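Probable transcriptional regulator (PDB 2ESN) probably binds DNA through an N-terminal winged helix-turn-helix domain and regulates transcription in response to a still unidentified small-molecule effector, as LysR-type regulators do. Local coordinates at residues L12-V17 with S42-R47; R23-G28 with M64-R69; S99-V104 with D292-M297; I151-G156 with L280-H285. One frame throughout, in Å; residues are numbered along the deposited sequence.

Contact 1: residues L12-V17 with S42-R47; sequences LNLLLV and SHALGR
L14 pushes its two methyls against helix 38-52, between the A44 turn and the guanidinium of R47. Its CG stands anti to the carbonyl carbon (chi1 -64°), which carries the branch out to the neighbouring helix. L14 CD2 lies 3.6 Å from A44 O and 4.0 Å from A44 CB, and the same methyl sits over the centre of one face of the R47 guanidinium, 3.8 Å from R47 NH1. L14 CD1 lies against the same arginine, 4.0 Å from R47 CB, and the two side chains cross at about a right angle. R47 reaches this position by a bend at chi3 (49°), which folds the guanidinium back over the leucine, where R47 NH2 forms a salt bridge with D11. One turn on, V17 sets CG2 on A44 CB at 3.9 Å, so the small alanine is shared by two branched residues. L48 and F41 extend the same apolar seam between helices 15-24 and 38-52 of the helix-turn-helix domain. With no hydrogen bond across the two segments, their cohesion is apolar; the arginine lends a flat face to the leucine while the salt bridge to D11 probably balances its charge.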
loop_
_atom_site.group_PDB
_atom_site.type_symbol
_atom_site.label_atom_id
_atom_site.label_comp_id
_atom_site.label_asym_id
_atom_site.label_seq_id
_atom_site.Cartn_x
_atom_site.Cartn_y
_atom_site.Cartn_z
ATOM N N LEU C 12 -27.905 -14.388 -18.759
ATOM C CA LEU C 12 -27.583 -13.015 -18.410
ATOM C C LEU C 12 -28.006 -11.907 -19.406
ATOM O O LEU C 12 -28.162 -10.732 -19.008
ATOM C CB LEU C 12 -26.060 -12.914 -18.103
ATOM C CG LEU C 12 -25.569 -13.840 -16.954
ATOM C CD1 LEU C 12 -24.077 -13.683 -16.667
ATOM C CD2 LEU C 12 -26.375 -13.670 -15.666
ATOM N N ASN C 13 -28.129 -12.237 -20.688
ATOM C CA ASN C 13 -28.536 -11.242 -21.674
ATOM C C ASN C 13 -29.938 -10.793 -21.402
ATOM O O ASN C 13 -30.271 -9.648 -21.732
ATOM C CB ASN C 13 -28.486 -11.746 -23.133
ATOM C CG ASN C 13 -27.136 -12.135 -23.541
ATOM O OD1 ASN C 13 -26.874 -13.312 -23.882
ATOM N ND2 ASN C 13 -26.237 -11.199 -23.493
ATOM N N LEU C 14 -30.745 -11.673 -20.805
ATOM C CA LEU C 14 -32.121 -11.301 -20.402
ATOM C C LEU C 14 -32.151 -10.239 -19.348
ATOM O O LEU C 14 -33.199 -9.660 -19.101
ATOM C CB LEU C 14 -32.846 -12.482 -19.818
ATOM C CG LEU C 14 -33.124 -13.693 -20.742
ATOM C CD1 LEU C 14 -33.766 -14.813 -19.916
ATOM C CD2 LEU C 14 -33.983 -13.325 -21.974
ATOM N N LEU C 15 -31.023 -10.001 -18.679
ATOM C CA LEU C 15 -30.976 -8.946 -17.635
ATOM C C LEU C 15 -30.917 -7.546 -18.215
ATOM O O LEU C 15 -31.235 -6.581 -17.514
ATOM C CB LEU C 15 -29.817 -9.132 -16.663
ATOM C CG LEU C 15 -29.981 -10.326 -15.741
ATOM C CD1 LEU C 15 -28.710 -10.498 -14.974
ATOM C CD2 LEU C 15 -31.187 -10.214 -14.792
ATOM N N LEU C 16 -30.485 -7.392 -19.458
ATOM C CA LEU C 16 -30.614 -6.048 -20.087
ATOM C C LEU C 16 -32.050 -5.713 -20.370
ATOM O O LEU C 16 -32.350 -4.524 -20.516
ATOM C CB LEU C 16 -29.926 -5.928 -21.450
ATOM C CG LEU C 16 -28.455 -6.269 -21.357
ATOM C CD1 LEU C 16 -28.024 -6.492 -22.756
ATOM C CD2 LEU C 16 -27.806 -5.051 -20.725
ATOM N N VAL C 17 -32.899 -6.750 -20.574
ATOM C CA VAL C 17 -34.345 -6.555 -20.854
ATOM C C VAL C 17 -35.003 -6.169 -19.542
ATOM O O VAL C 17 -35.745 -5.179 -19.449
ATOM C CB VAL C 17 -34.987 -7.870 -21.489
ATOM C CG1 VAL C 17 -36.454 -7.765 -21.566
ATOM C CG2 VAL C 17 -34.438 -8.120 -22.887
ATOM N N SER C 42 -41.096 -9.299 -26.086
ATOM C CA SER C 42 -42.120 -9.918 -25.268
ATOM C C SER C 42 -41.694 -11.387 -24.976
ATOM O O SER C 42 -41.911 -11.894 -23.877
ATOM C CB SER C 42 -43.421 -9.873 -26.049
ATOM O OG SER C 42 -44.475 -10.453 -25.323
ATOM N N HIS C 43 -41.066 -12.035 -25.967
ATOM C CA HIS C 43 -40.522 -13.387 -25.802
ATOM C C HIS C 43 -39.457 -13.332 -24.699
ATOM O O HIS C 43 -39.444 -14.175 -23.795
ATOM C CB HIS C 43 -39.949 -13.936 -27.147
ATOM C CG HIS C 43 -39.201 -15.249 -27.035
ATOM N ND1 HIS C 43 -39.647 -16.322 -26.273
ATOM C CD2 HIS C 43 -38.084 -15.694 -27.669
ATOM C CE1 HIS C 43 -38.796 -17.332 -26.384
ATOM N NE2 HIS C 43 -37.841 -16.979 -27.222
ATOM N N ALA C 44 -38.579 -12.333 -24.749
ATOM C CA ALA C 44 -37.450 -12.249 -23.800
ATOM C C ALA C 44 -37.984 -12.073 -22.407
ATOM O O ALA C 44 -37.491 -12.721 -21.459
ATOM C CB ALA C 44 -36.507 -11.113 -24.166
ATOM N N LEU C 45 -39.008 -11.206 -22.273
ATOM C CA LEU C 45 -39.616 -10.984 -20.962
ATOM C C LEU C 45 -40.243 -12.304 -20.453
ATOM O O LEU C 45 -40.180 -12.577 -19.269
ATOM C CB LEU C 45 -40.684 -9.873 -21.024
ATOM C CG LEU C 45 -41.612 -9.672 -19.813
ATOM C CD1 LEU C 45 -40.845 -9.367 -18.507
ATOM C CD2 LEU C 45 -42.706 -8.538 -20.130
ATOM N N GLY C 46 -40.827 -13.098 -21.373
ATOM C CA GLY C 46 -41.407 -14.377 -21.048
ATOM C C GLY C 46 -40.351 -15.347 -20.533
ATOM O O GLY C 46 -40.574 -16.011 -19.543
ATOM N N ARG C 47 -39.211 -15.432 -21.222
ATOM C CA ARG C 47 -38.103 -16.234 -20.758
ATOM C C ARG C 47 -37.569 -15.819 -19.364
ATOM O O ARG C 47 -37.235 -16.677 -18.545
ATOM C CB ARG C 47 -36.983 -16.210 -21.794
ATOM C CG ARG C 47 -37.368 -16.821 -23.142
ATOM C CD ARG C 47 -36.198 -16.650 -24.057
ATOM N NE ARG C 47 -35.023 -17.117 -23.319
ATOM C CZ ARG C 47 -33.761 -16.785 -23.595
ATOM N NH1 ARG C 47 -33.498 -16.009 -24.631
ATOM N NH2 ARG C 47 -32.769 -17.281 -22.854
#

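Contact 2: residues R23-G28 with M64-R69; sequences RHRNVG and MQPTQR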
loop_
_atom_site.group_PDB
_atom_site.type_symbol
_atom_site.label_atom_id
_atom_site.label_comp_id
_atom_site.label_asym_id
_atom_site.label_seq_id
_atom_site.Cartn_x
_atom_site.Cartn_y
_atom_site.Cartn_z
ATOM N N ARG C 23 -36.472 0.697 -15.885
ATOM C CA ARG C 23 -36.265 2.126 -16.141
ATOM C C ARG C 23 -37.404 2.743 -16.974
ATOM O O ARG C 23 -37.869 3.784 -16.626
ATOM C CB ARG C 23 -34.921 2.353 -16.853
ATOM C CG ARG C 23 -33.745 2.053 -15.923
ATOM C CD ARG C 23 -32.410 2.390 -16.543
ATOM N NE ARG C 23 -31.931 1.433 -17.539
ATOM C CZ ARG C 23 -32.054 1.564 -18.859
ATOM N NH1 ARG C 23 -32.684 2.611 -19.378
ATOM N NH2 ARG C 23 -31.528 0.643 -19.679
ATOM N N HIS C 24 -37.849 2.089 -18.050
ATOM C CA HIS C 24 -38.852 2.662 -18.945
ATOM C C HIS C 24 -40.244 2.423 -18.457
ATOM O O HIS C 24 -41.078 3.241 -18.711
ATOM C CB HIS C 24 -38.726 2.135 -20.371
ATOM C CG HIS C 24 -37.482 2.595 -21.054
ATOM N ND1 HIS C 24 -37.384 3.835 -21.653
ATOM C CD2 HIS C 24 -36.255 2.018 -21.171
ATOM C CE1 HIS C 24 -36.165 3.975 -22.157
ATOM N NE2 HIS C 24 -35.465 2.884 -21.888
ATOM N N ARG C 25 -40.481 1.304 -17.751
ATOM C CA ARG C 25 -41.818 0.842 -17.332
ATOM C C ARG C 25 -42.864 0.735 -18.452
ATOM O O ARG C 25 -44.060 0.773 -18.209
ATOM C CB ARG C 25 -42.333 1.616 -16.093
ATOM C CG ARG C 25 -41.918 0.924 -14.741
ATOM C CD ARG C 25 -40.827 1.679 -14.194
ATOM N NE ARG C 25 -40.202 1.264 -12.928
ATOM C CZ ARG C 25 -40.729 1.329 -11.706
ATOM N NH1 ARG C 25 -42.007 1.586 -11.501
ATOM N NH2 ARG C 25 -39.960 1.082 -10.666
ATOM N N ASN C 26 -42.378 0.545 -19.665
ATOM C CA ASN C 26 -43.170 0.493 -20.865
ATOM C C ASN C 26 -42.386 -0.371 -21.866
ATOM O O ASN C 26 -41.182 -0.149 -22.072
ATOM C CB ASN C 26 -43.349 1.941 -21.392
ATOM C CG ASN C 26 -43.994 1.983 -22.746
ATOM O OD1 ASN C 26 -43.310 2.051 -23.722
ATOM N ND2 ASN C 26 -45.306 1.867 -22.801
ATOM N N VAL C 27 -43.047 -1.357 -22.466
ATOM C CA VAL C 27 -42.362 -2.287 -23.361
ATOM C C VAL C 27 -41.952 -1.692 -24.680
ATOM O O VAL C 27 -40.925 -2.076 -25.233
ATOM C CB VAL C 27 -43.106 -3.693 -23.583
ATOM C CG1 VAL C 27 -43.317 -4.410 -22.250
ATOM C CG2 VAL C 27 -44.415 -3.541 -24.309
ATOM N N GLY C 28 -42.735 -0.752 -25.202
ATOM C CA GLY C 28 -42.341 -0.125 -26.458
ATOM C C GLY C 28 -41.079 0.684 -26.370
ATOM O O GLY C 28 -40.177 0.541 -27.205
ATOM N N MET C 64 -45.923 -0.778 -16.971
ATOM C CA MET C 64 -45.423 -2.038 -16.420
ATOM C C MET C 64 -44.952 -1.817 -15.003
ATOM O O MET C 64 -43.954 -1.142 -14.766
ATOM C CB MET C 64 -44.353 -2.651 -17.350
ATOM C CG MET C 64 -44.915 -2.954 -18.768
ATOM S SD MET C 64 -46.062 -4.235 -18.993
ATOM C CE MET C 64 -44.961 -5.593 -18.584
ATOM N N GLN C 65 -45.695 -2.372 -14.071
ATOM C CA GLN C 65 -45.443 -2.177 -12.677
ATOM C C GLN C 65 -44.678 -3.378 -12.091
ATOM O O GLN C 65 -45.184 -4.507 -12.145
ATOM C CB GLN C 65 -46.779 -2.038 -11.954
ATOM C CG GLN C 65 -46.631 -1.664 -10.491
ATOM C CD GLN C 65 -45.889 -0.307 -10.255
ATOM O OE1 GLN C 65 -46.011 0.666 -11.059
ATOM N NE2 GLN C 65 -45.121 -0.245 -9.144
ATOM N N PRO C 66 -43.471 -3.134 -11.534
ATOM C CA PRO C 66 -42.584 -4.136 -10.985
ATOM C C PRO C 66 -43.165 -4.800 -9.724
ATOM O O PRO C 66 -43.691 -4.103 -8.858
ATOM C CB PRO C 66 -41.304 -3.346 -10.656
ATOM C CG PRO C 66 -41.666 -1.935 -10.619
ATOM C CD PRO C 66 -42.879 -1.777 -11.476
ATOM N N THR C 67 -43.103 -6.127 -9.639
ATOM C CA THR C 67 -43.417 -6.842 -8.383
ATOM C C THR C 67 -42.374 -6.385 -7.336
ATOM O O THR C 67 -41.384 -5.718 -7.680
ATOM C CB THR C 67 -43.385 -8.388 -8.557
ATOM O OG1 THR C 67 -42.078 -8.807 -8.980
ATOM C CG2 THR C 67 -44.452 -8.887 -9.597
ATOM N N GLN C 68 -42.631 -6.676 -6.064
ATOM C CA GLN C 68 -41.752 -6.215 -4.960
ATOM C C GLN C 68 -40.381 -6.923 -4.990
ATOM O O GLN C 68 -39.347 -6.331 -4.707
ATOM C CB GLN C 68 -42.465 -6.318 -3.591
ATOM C CG GLN C 68 -43.684 -7.291 -3.517
ATOM C CD GLN C 68 -44.765 -7.093 -4.645
ATOM O OE1 GLN C 68 -45.169 -8.060 -5.316
ATOM N NE2 GLN C 68 -45.228 -5.853 -4.831
ATOM N N ARG C 69 -40.411 -8.182 -5.411
ATOM C CA ARG C 69 -39.216 -8.941 -5.812
ATOM C C ARG C 69 -38.349 -8.192 -6.789
ATOM O O ARG C 69 -37.158 -8.009 -6.544
ATOM C CB ARG C 69 -39.646 -10.242 -6.509
ATOM C CG ARG C 69 -40.753 -10.978 -5.802
ATOM C CD ARG C 69 -40.231 -11.597 -4.535
ATOM N NE ARG C 69 -39.017 -12.355 -4.803
ATOM C CZ ARG C 69 -38.977 -13.496 -5.485
ATOM N NH1 ARG C 69 -37.814 -14.092 -5.664
ATOM N NH2 ARG C 69 -40.080 -14.044 -5.995
HETATM O O HOH W 1 -44.607 1.366 -13.014
#
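The carbonyl oxygen of R25 accepts the backbone N-H of M64, with M64 N 2.7 Å from R25 O and an N-H...O angle of 163°; the donor stands above the carbonyl plane rather than in it. This bond ties the turn between helices 15-24 and 27-34 to strand 63-66, the second strand of the two-stranded wing in a winged helix-turn-helix domain. R25, the first residue past helix 15-24, breaks it with a positive phi, and N26 follows as the N-cap of the next helix, its OD1 taking the backbone N of T29. A water adds a second link: it accepts from R25 NH1 at 3.0 Å and donates to M64 O, so the guanidinium and the strand are joined without a direct hydrogen bond; its approach to Q65 OE1 is too short to be trusted in detail. The arginine chain bends at chi2 (103°), outside the usual staggered positions, and lays its guanidinium against P66, with P66 CG over one face near the rim, 3.5 Å from R25 NH2. Y22 holds the same group by a cation-pi contact and takes R25 NE on its carbonyl oxygen. The M64 side chain, bent at chi2 and chi3, packs on L21 of helix 15-24 and L45 of helix 38-52. V27, its CG1 anti to the carbonyl carbon, flanks this curled chain obliquely, and V27 CG1 comes to 4.1 Å from M64 CG.

Contact 3: residues S99-V104 with D292-M297; sequences SQRTFV and DAHAWM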
loop_
_atom_site.group_PDB
_atom_site.type_symbol
_atom_site.label_atom_id
_atom_site.label_comp_id
_atom_site.label_asym_id
_atom_site.label_seq_id
_atom_site.Cartn_x
_atom_site.Cartn_y
_atom_site.Cartn_z
ATOM N N SER C 99 -17.602 12.799 -26.930
ATOM C CA SER C 99 -16.979 12.111 -25.776
ATOM C C SER C 99 -17.203 12.785 -24.467
ATOM O O SER C 99 -17.282 14.029 -24.376
ATOM C CB SER C 99 -15.462 11.944 -25.959
ATOM O OG SER C 99 -14.863 11.317 -24.835
ATOM N N GLN C 100 -17.295 11.939 -23.443
ATOM C CA GLN C 100 -17.591 12.383 -22.071
ATOM C C GLN C 100 -16.489 11.919 -21.125
ATOM O O GLN C 100 -16.648 11.968 -19.906
ATOM C CB GLN C 100 -18.913 11.825 -21.558
ATOM C CG GLN C 100 -20.150 12.179 -22.380
ATOM C CD GLN C 100 -20.456 13.669 -22.360
ATOM O OE1 GLN C 100 -20.663 14.216 -21.262
ATOM N NE2 GLN C 100 -20.503 14.286 -23.452
ATOM N N ARG C 101 -15.388 11.449 -21.699
ATOM C CA ARG C 101 -14.326 10.948 -20.860
ATOM C C ARG C 101 -13.539 11.999 -20.073
ATOM O O ARG C 101 -13.588 13.223 -20.374
ATOM C CB ARG C 101 -13.420 9.982 -21.583
ATOM C CG ARG C 101 -12.574 10.512 -22.602
ATOM C CD ARG C 101 -11.741 9.357 -23.070
ATOM N NE ARG C 101 -10.625 9.175 -22.146
ATOM C CZ ARG C 101 -10.028 8.023 -21.892
ATOM N NH1 ARG C 101 -10.473 6.907 -22.474
ATOM N NH2 ARG C 101 -9.022 8.007 -21.022
ATOM N N THR C 102 -12.891 11.504 -19.025
ATOM C CA THR C 102 -12.051 12.278 -18.124
ATOM C C THR C 102 -10.657 11.772 -18.417
ATOM O O THR C 102 -10.414 10.572 -18.387
ATOM C CB THR C 102 -12.464 12.040 -16.673
ATOM O OG1 THR C 102 -13.827 12.424 -16.524
ATOM C CG2 THR C 102 -11.646 12.854 -15.637
ATOM N N PHE C 103 -9.777 12.692 -18.832
ATOM C CA PHE C 103 -8.349 12.490 -18.894
ATOM C C PHE C 103 -7.688 12.848 -17.561
ATOM O O PHE C 103 -7.998 13.899 -16.967
ATOM C CB PHE C 103 -7.743 13.277 -20.060
ATOM C CG PHE C 103 -8.204 12.789 -21.392
ATOM C CD1 PHE C 103 -9.434 13.207 -21.921
ATOM C CD2 PHE C 103 -7.435 11.888 -22.098
ATOM C CE1 PHE C 103 -9.917 12.729 -23.124
ATOM C CE2 PHE C 103 -7.857 11.408 -23.302
ATOM C CZ PHE C 103 -9.087 11.852 -23.860
ATOM N N VAL C 104 -6.817 11.955 -17.084
ATOM C CA VAL C 104 -6.171 12.119 -15.756
ATOM C C VAL C 104 -4.698 12.391 -16.001
ATOM O O VAL C 104 -4.039 11.626 -16.692
ATOM C CB VAL C 104 -6.350 10.898 -14.808
ATOM C CG1 VAL C 104 -5.628 11.127 -13.408
ATOM C CG2 VAL C 104 -7.837 10.566 -14.612
ATOM N N ASP C 292 -6.491 5.405 -28.869
ATOM C CA ASP C 292 -7.553 6.147 -29.578
ATOM C C ASP C 292 -7.839 7.524 -28.898
ATOM O O ASP C 292 -7.587 8.564 -29.485
ATOM C CB ASP C 292 -8.852 5.314 -29.701
ATOM C CG ASP C 292 -9.164 4.850 -31.157
ATOM O OD1 ASP C 292 -10.382 4.652 -31.459
ATOM O OD2 ASP C 292 -8.221 4.670 -31.989
ATOM N N ALA C 293 -8.370 7.498 -27.676
ATOM C CA ALA C 293 -8.433 8.682 -26.831
ATOM C C ALA C 293 -7.039 9.285 -26.567
ATOM O O ALA C 293 -6.820 10.491 -26.745
ATOM C CB ALA C 293 -9.122 8.349 -25.564
ATOM N N HIS C 294 -6.079 8.434 -26.201
ATOM C CA HIS C 294 -4.727 8.842 -25.968
ATOM C C HIS C 294 -4.069 9.402 -27.206
ATOM O O HIS C 294 -3.360 10.395 -27.120
ATOM C CB HIS C 294 -3.899 7.675 -25.447
ATOM C CG HIS C 294 -4.057 7.466 -23.980
ATOM N ND1 HIS C 294 -2.984 7.239 -23.141
ATOM C CD2 HIS C 294 -5.165 7.489 -23.192
ATOM C CE1 HIS C 294 -3.429 7.095 -21.901
ATOM N NE2 HIS C 294 -4.745 7.270 -21.898
ATOM N N ALA C 295 -4.290 8.765 -28.351
ATOM C CA ALA C 295 -3.745 9.269 -29.621
ATOM C C ALA C 295 -4.308 10.677 -29.937
ATOM O O ALA C 295 -3.596 11.536 -30.373
ATOM C CB ALA C 295 -4.063 8.258 -30.802
ATOM N N TRP C 296 -5.597 10.899 -29.694
ATOM C CA TRP C 296 -6.178 12.237 -29.939
ATOM C C TRP C 296 -5.515 13.313 -29.033
ATOM O O TRP C 296 -5.061 14.394 -29.516
ATOM C CB TRP C 296 -7.663 12.157 -29.733
ATOM C CG TRP C 296 -8.375 13.476 -29.777
ATOM C CD1 TRP C 296 -8.781 14.144 -30.885
ATOM C CD2 TRP C 296 -8.801 14.259 -28.650
ATOM N NE1 TRP C 296 -9.431 15.291 -30.523
ATOM C CE2 TRP C 296 -9.421 15.412 -29.161
ATOM C CE3 TRP C 296 -8.664 14.117 -27.254
ATOM C CZ2 TRP C 296 -9.965 16.404 -28.344
ATOM C CZ3 TRP C 296 -9.216 15.134 -26.413
ATOM C CH2 TRP C 296 -9.851 16.261 -26.981
ATOM N N MET C 297 -5.431 12.999 -27.731
ATOM C CA MET C 297 -4.916 13.956 -26.774
ATOM C C MET C 297 -3.471 14.244 -27.097
ATOM O O MET C 297 -3.010 15.407 -27.025
ATOM C CB MET C 297 -5.112 13.500 -25.333
ATOM C CG MET C 297 -4.575 14.557 -24.299
ATOM S SD MET C 297 -5.383 16.162 -24.332
ATOM C CE MET C 297 -6.781 15.749 -23.533
#
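In the LysR substrate-binding domain, strand 102-107 of the mixed sheet is covered at its start by helix 293-303, the last helix of the chain; the short axes of strand 102-104 and helix 293-297 cross at -73°. F103 is the residue that meets the helix most fully. With CG anti to the carbonyl carbon (chi1 -65°), its ring enters between A293, W296 and M297. M297 CE lies over one face in a CH-pi contact, 4.0 Å from the centroid of the F103 ring, while the sulfur stands farther above that face, making the pair a Met-aromatic contact. A293 O approaches the ring edge near its plane, 3.7 Å from F103 CE2, and W296 CE3 stands 4.1 Å from F103 CZ. The opposite face of the phenyl ring is covered by R101, whose NE lies above it near the rim. Bent at chi3 (-82°), that arginine also turns one face of its guanidinium to A293, with A293 CB 3.7 Å from R101 NH1. R101 NH2 forms a salt bridge with D152, whose same oxygen, OD1, accepts from H294 NE2. Strand and helix thus meet through apolar and aromatic contacts, without a hydrogen bond between the two segments; the shared carboxylate of D152 joins them at one margin and probably offsets the charge of R101.

Contact 4: residues I151-G156 with L280-H285; sequences IDFALG and LRLYSH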
loop_
_atom_site.group_PDB
_atom_site.type_symbol
_atom_site.label_atom_id
_atom_site.label_comp_id
_atom_site.label_asym_id
_atom_site.label_seq_id
_atom_site.Cartn_x
_atom_site.Cartn_y
_atom_site.Cartn_z
ATOM N N ILE C 151 -3.615 6.748 -14.446
ATOM C CA ILE C 151 -3.225 8.053 -14.942
ATOM C C ILE C 151 -2.970 7.845 -16.444
ATOM O O ILE C 151 -2.224 6.939 -16.842
ATOM C CB ILE C 151 -1.916 8.518 -14.233
ATOM C CG1 ILE C 151 -2.199 9.061 -12.835
ATOM C CG2 ILE C 151 -1.163 9.533 -15.011
ATOM C CD1 ILE C 151 -0.924 9.096 -11.911
ATOM N N ASP C 152 -3.594 8.686 -17.257
ATOM C CA ASP C 152 -3.422 8.675 -18.702
ATOM C C ASP C 152 -2.064 9.239 -19.064
ATOM O O ASP C 152 -1.370 8.684 -19.885
ATOM C CB ASP C 152 -4.580 9.470 -19.383
ATOM C CG ASP C 152 -5.968 8.849 -19.123
ATOM O OD1 ASP C 152 -6.255 7.792 -19.674
ATOM O OD2 ASP C 152 -6.787 9.380 -18.355
ATOM N N PHE C 153 -1.680 10.344 -18.428
ATOM C CA PHE C 153 -0.503 11.093 -18.834
ATOM C C PHE C 153 0.211 11.754 -17.646
ATOM O O PHE C 153 -0.381 11.978 -16.619
ATOM C CB PHE C 153 -0.904 12.252 -19.769
ATOM C CG PHE C 153 -1.505 11.837 -21.072
ATOM C CD1 PHE C 153 -2.880 11.900 -21.250
ATOM C CD2 PHE C 153 -0.705 11.448 -22.125
ATOM C CE1 PHE C 153 -3.462 11.554 -22.481
ATOM C CE2 PHE C 153 -1.273 11.036 -23.352
ATOM C CZ PHE C 153 -2.637 11.118 -23.548
ATOM N N ALA C 154 1.462 12.140 -17.848
ATOM C CA ALA C 154 2.194 12.880 -16.836
ATOM C C ALA C 154 2.852 14.038 -17.522
ATOM O O ALA C 154 3.143 13.970 -18.714
ATOM C CB ALA C 154 3.212 11.984 -16.126
ATOM N N LEU C 155 3.059 15.126 -16.783
ATOM C CA LEU C 155 3.665 16.334 -17.357
ATOM C C LEU C 155 4.950 16.667 -16.606
ATOM O O LEU C 155 5.033 16.434 -15.405
ATOM C CB LEU C 155 2.701 17.537 -17.196
ATOM C CG LEU C 155 1.271 17.408 -17.737
ATOM C CD1 LEU C 155 0.434 18.690 -17.473
ATOM C CD2 LEU C 155 1.324 17.141 -19.259
ATOM N N GLY C 156 5.934 17.228 -17.311
ATOM C CA GLY C 156 7.173 17.703 -16.669
ATOM C C GLY C 156 8.208 17.986 -17.742
ATOM O O GLY C 156 7.872 18.084 -18.905
ATOM N N LEU C 280 9.039 21.257 -21.863
ATOM C CA LEU C 280 7.987 20.564 -21.084
ATOM C C LEU C 280 7.442 19.435 -21.951
ATOM O O LEU C 280 7.350 19.580 -23.157
ATOM C CB LEU C 280 6.829 21.499 -20.690
ATOM C CG LEU C 280 7.110 22.634 -19.691
ATOM C CD1 LEU C 280 5.789 23.277 -19.302
ATOM C CD2 LEU C 280 7.809 22.119 -18.428
ATOM N N ARG C 281 7.096 18.319 -21.347
ATOM C CA ARG C 281 6.671 17.197 -22.146
ATOM C C ARG C 281 5.523 16.437 -21.578
ATOM O O ARG C 281 5.124 16.582 -20.426
ATOM C CB ARG C 281 7.841 16.260 -22.533
ATOM C CG ARG C 281 8.860 16.093 -21.485
ATOM C CD ARG C 281 10.235 16.024 -22.105
ATOM N NE ARG C 281 10.328 14.941 -23.056
ATOM C CZ ARG C 281 11.369 14.723 -23.850
ATOM N NH1 ARG C 281 12.427 15.548 -23.801
ATOM N NH2 ARG C 281 11.356 13.677 -24.678
ATOM N N LEU C 282 4.940 15.662 -22.472
ATOM C CA LEU C 282 3.776 14.887 -22.150
ATOM C C LEU C 282 4.286 13.457 -22.173
ATOM O O LEU C 282 4.740 12.980 -23.202
ATOM C CB LEU C 282 2.721 15.148 -23.230
ATOM C CG LEU C 282 1.461 14.310 -23.122
ATOM C CD1 LEU C 282 0.677 14.778 -21.881
ATOM C CD2 LEU C 282 0.606 14.339 -24.447
ATOM N N TYR C 283 4.231 12.792 -21.030
ATOM C CA TYR C 283 4.622 11.405 -20.930
ATOM C C TYR C 283 3.427 10.442 -20.880
ATOM O O TYR C 283 2.405 10.724 -20.237
ATOM C CB TYR C 283 5.444 11.164 -19.687
ATOM C CG TYR C 283 6.618 12.075 -19.491
ATOM C CD1 TYR C 283 6.484 13.246 -18.724
ATOM C CD2 TYR C 283 7.890 11.741 -19.984
ATOM C CE1 TYR C 283 7.538 14.077 -18.491
ATOM C CE2 TYR C 283 8.982 12.588 -19.752
ATOM C CZ TYR C 283 8.792 13.759 -18.996
ATOM O OH TYR C 283 9.843 14.631 -18.745
ATOM N N SER C 284 3.594 9.309 -21.573
ATOM C CA SER C 284 2.670 8.204 -21.506
ATOM C C SER C 284 3.389 6.860 -21.667
ATOM O O SER C 284 4.528 6.786 -22.172
ATOM C CB SER C 284 1.589 8.311 -22.574
ATOM O OG SER C 284 2.221 8.403 -23.819
ATOM N N HIS C 285 2.692 5.837 -21.188
ATOM C CA HIS C 285 3.011 4.431 -21.395
ATOM C C HIS C 285 2.619 3.937 -22.802
ATOM O O HIS C 285 1.489 4.157 -23.247
ATOM C CB HIS C 285 2.269 3.618 -20.348
ATOM C CG HIS C 285 2.868 2.272 -20.093
ATOM N ND1 HIS C 285 2.734 1.217 -20.975
ATOM C CD2 HIS C 285 3.616 1.814 -19.063
ATOM C CE1 HIS C 285 3.375 0.169 -20.497
ATOM N NE2 HIS C 285 3.920 0.504 -19.339
#
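Strands 153-157 and 278-285 run antiparallel, their short axes 4.6 Å apart at closest approach, with A154-Y283 and G156-R281 as hydrogen-bonded pairs and L155-L282 as the non-hydrogen-bonded pair between them. In the first pair A154 N lies 2.9 Å from Y283 O and Y283 N 2.8 Å from A154 O; in the second R281 N is 2.6 Å from G156 O, while the return bond, G156 N to R281 O, is longer. L282, its CG anti to the backbone N (chi1 175°), inserts CD1 between two neighbours, 3.6 Å from both L155 CD2 and F153 CD2. This junction lies within the central sheet of the LysR effector-binding domain, a periplasmic-binding-protein fold, and I298 and L301 of helix 293-303 cover the leucine on this face. On the other face the Y283 ring lies along the facing strand and turns its edge to the backbone: Y283 CD1 comes to 3.4 Å from A154 O, and CE1 reaches past to G156, where no side chain intervenes. Beyond it Y283 OH is hydrogen-bonded to D158 and K140. R281, on the same face, bends at chi2 and chi3 and forms salt bridges with D158 and D172.

The four contacts fall into two groups. Contacts 1 and 2 lie in the N-terminal helix-turn-helix region with centres 13 Å apart; both use helix 15-24, their segments alternate along the chain, and L45 touches M64 between them. Contacts 3 and 4, also 13 Å apart between centres, belong to the substrate-binding domain, where strands 102-107 and 153-157 are sheet neighbours. Contact 4 is nested inside the loop closed by contact 3, and D152 joins them by bonds to H294 and V104. The two groups follow in series, centres 34 to 47 Å apart without touching, consistent with separate DNA-binding and effector-binding units; helix 68-87 leads from the first toward the second.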